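Local coordinates for protein 2,3-dihydroxy-2,3-dihydrophenylpropionate dehydrogenase (Pseudomonas sp. MC1, PDB 5XTF) that oxidises naphthalene cis-dihydrodiol to 1,2-dihydroxynaphthalene with NAD(+), as a tetrameric short-chain dehydrogenase of aromatic hydrocarbon breakdown, at residues 153-158 with 197-202. Residues are numbered along the deposited sequence; the frame is centred on the assembly and turned at random.
Sequences SVVMTA and NAVSPG
The N197 amide reaches the V154 carbonyl through a water: at one edge ND2 gives a hydrogen bond to the water, which in turn donates to V154 O, and ND2 also binds I262 O, while OD1 takes the backbone N of T265. From there on, four backbone bonds join parallel neighbours of the Rossmann-type sheet, the two strands of a beta-alpha-beta unit, joined by helix 170-190. V199 N reaches M156 O almost straight along the C=O axis (171°), whereas A158 N comes to V199 O at 2.7 Å, tilted from the carbonyl plane. On the face of V155 and V199, CG1 of V155, anti to its backbone N (chi1 -170°), touches V199 CG2 at 4.1 Å, beside Y250. Further along, the puckered P201 ring makes an apolar contact with T157, CD lying 4.2 Å from T157 CG2, the two side chains crossing at about a right angle. M156 and A198 occupy the other face, under V183 of helix 170-190. T157 OG1 bonds N104 and Y250, and A158 O takes K176 NZ; N104 and K176 are both NAD(+)-binding residues, although no cofactor occupies this chain. These polar groups lie at and just beyond the C-terminal end of strand 153-157, consistent with the sheet holding cofactor-binding residues in place.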
ATOM      1  N   SER B 153     -22.979   9.889   3.799  1.00 21.90           N
ATOM      2  CA  SER B 153     -21.802   9.092   3.490  1.00 27.59           C
ATOM      3  C   SER B 153     -22.163   7.849   2.680  1.00 25.13           C
ATOM      4  O   SER B 153     -23.332   7.488   2.513  1.00 22.26           O
ATOM      5  CB  SER B 153     -21.044   8.703   4.774  1.00 24.29           C
ATOM      6  OG  SER B 153     -21.769   7.775   5.550  1.00 26.24           O
ATOM      7  N   VAL B 154     -21.112   7.210   2.158  1.00 23.66           N
ATOM      8  CA  VAL B 154     -21.179   5.914   1.500  1.00 19.08           C
ATOM      9  C   VAL B 154     -20.229   4.967   2.215  1.00 22.92           C
ATOM     10  O   VAL B 154     -19.124   5.364   2.599  1.00 22.19           O
ATOM     11  CB  VAL B 154     -20.809   6.021   0.008  1.00 19.53           C
ATOM     12  CG1 VAL B 154     -20.840   4.664  -0.636  1.00 21.24           C
ATOM     13  CG2 VAL B 154     -21.752   6.953  -0.682  1.00 20.93           C
ATOM     14  N   VAL B 155     -20.650   3.719   2.396  1.00 19.43           N
ATOM     15  CA  VAL B 155     -19.761   2.652   2.845  1.00 19.71           C
ATOM     16  C   VAL B 155     -19.900   1.511   1.863  1.00 21.31           C
ATOM     17  O   VAL B 155     -21.018   1.053   1.602  1.00 20.33           O
ATOM     18  CB  VAL B 155     -20.068   2.156   4.265  1.00 21.84           C
ATOM     19  CG1 VAL B 155     -18.952   1.227   4.733  1.00 21.59           C
ATOM     20  CG2 VAL B 155     -20.244   3.323   5.217  1.00 23.84           C
ATOM     21  N   MET B 156     -18.777   1.066   1.305  1.00 19.34           N
ATOM     22  CA  MET B 156     -18.739  -0.090   0.435  1.00 18.46           C
ATOM     23  C   MET B 156     -18.116  -1.265   1.167  1.00 18.97           C
ATOM     24  O   MET B 156     -17.221  -1.104   2.005  1.00 18.81           O
ATOM     25  CB  MET B 156     -17.942   0.194  -0.839  1.00 20.50           C
ATOM     26  CG  MET B 156     -18.626   1.145  -1.809  1.00 21.26           C
ATOM     27  SD  MET B 156     -17.523   1.682  -3.135  1.00 28.47           S
ATOM     28  CE  MET B 156     -16.865   3.205  -2.477  1.00 26.75           C
ATOM     29  N   THR B 157     -18.598  -2.451   0.852  1.00 16.44           N
ATOM     30  CA  THR B 157     -17.946  -3.670   1.299  1.00 19.16           C
ATOM     31  C   THR B 157     -16.849  -4.016   0.289  1.00 22.44           C
ATOM     32  O   THR B 157     -17.130  -4.294  -0.887  1.00 20.79           O
ATOM     33  CB  THR B 157     -18.964  -4.804   1.443  1.00 25.29           C
ATOM     34  OG1 THR B 157     -19.898  -4.496   2.491  1.00 24.74           O
ATOM     35  CG2 THR B 157     -18.273  -6.119   1.745  1.00 22.24           C
ATOM     36  N   ALA B 158     -15.599  -3.939   0.736  1.00 21.23           N
ATOM     37  CA  ALA B 158     -14.463  -4.436  -0.025  1.00 24.91           C
ATOM     38  C   ALA B 158     -14.248  -5.887   0.375  1.00 25.65           C
ATOM     39  O   ALA B 158     -15.213  -6.654   0.411  1.00 27.37           O
ATOM     40  CB  ALA B 158     -13.223  -3.578   0.227  1.00 21.43           C
ATOM     41  N   ASN B 197     -16.075   5.547   2.218  1.00 19.84           N
ATOM     42  CA  ASN B 197     -15.155   4.656   2.907  1.00 18.18           C
ATOM     43  C   ASN B 197     -15.529   3.220   2.590  1.00 17.60           C
ATOM     44  O   ASN B 197     -16.484   2.949   1.860  1.00 18.33           O
ATOM     45  CB  ASN B 197     -15.180   4.884   4.415  1.00 23.43           C
ATOM     46  CG  ASN B 197     -14.752   6.270   4.793  1.00 24.47           C
ATOM     47  OD1 ASN B 197     -13.577   6.607   4.696  1.00 23.55           O
ATOM     48  ND2 ASN B 197     -15.710   7.095   5.224  1.00 21.25           N
ATOM     49  N   ALA B 198     -14.767   2.289   3.152  1.00 19.97           N
ATOM     50  CA  ALA B 198     -15.014   0.881   2.900  1.00 17.27           C
ATOM     51  C   ALA B 198     -14.566   0.051   4.084  1.00 18.15           C
ATOM     52  O   ALA B 198     -13.704   0.451   4.864  1.00 18.88           O
ATOM     53  CB  ALA B 198     -14.298   0.384   1.641  1.00 19.18           C
ATOM     54  N   VAL B 199     -15.168  -1.124   4.191  1.00 17.80           N
ATOM     55  CA  VAL B 199     -14.791  -2.150   5.146  1.00 21.80           C
ATOM     56  C   VAL B 199     -14.322  -3.365   4.358  1.00 21.36           C
ATOM     57  O   VAL B 199     -14.983  -3.771   3.401  1.00 21.05           O
ATOM     58  CB  VAL B 199     -15.973  -2.530   6.055  1.00 18.64           C
ATOM     59  CG1 VAL B 199     -15.559  -3.609   7.023  1.00 20.21           C
ATOM     60  CG2 VAL B 199     -16.480  -1.323   6.780  1.00 17.75           C
ATOM     61  N   SER B 200     -13.191  -3.947   4.760  1.00 21.89           N
ATOM     62  CA  SER B 200     -12.654  -5.133   4.095  1.00 23.29           C
ATOM     63  C   SER B 200     -12.726  -6.326   5.029  1.00 25.22           C
ATOM     64  O   SER B 200     -11.769  -6.604   5.759  1.00 28.19           O
ATOM     65  CB  SER B 200     -11.213  -4.896   3.646  1.00 27.55           C
ATOM     66  OG  SER B 200     -11.171  -3.947   2.609  1.00 30.88           O
ATOM     67  N   PRO B 201     -13.830  -7.060   5.054  1.00 28.49           N
ATOM     68  CA  PRO B 201     -13.908  -8.249   5.905  1.00 30.19           C
ATOM     69  C   PRO B 201     -13.214  -9.439   5.258  1.00 34.07           C
ATOM     70  O   PRO B 201     -12.923  -9.456   4.059  1.00 37.16           O
ATOM     71  CB  PRO B 201     -15.416  -8.487   6.023  1.00 30.76           C
ATOM     72  CG  PRO B 201     -15.953  -7.944   4.721  1.00 26.34           C
ATOM     73  CD  PRO B 201     -15.114  -6.750   4.405  1.00 24.21           C
ATOM     74  N   GLY B 202     -12.944 -10.451   6.076  1.00 31.75           N
ATOM     75  CA  GLY B 202     -12.320 -11.644   5.540  1.00 37.07           C
ATOM     76  C   GLY B 202     -12.367 -12.820   6.486  1.00 43.23           C
ATOM     77  O   GLY B 202     -12.407 -12.620   7.701  1.00 47.27           O
TER
HETATM   78  O   HOH W   1     -18.508   6.238   4.949  1.00 21.20           O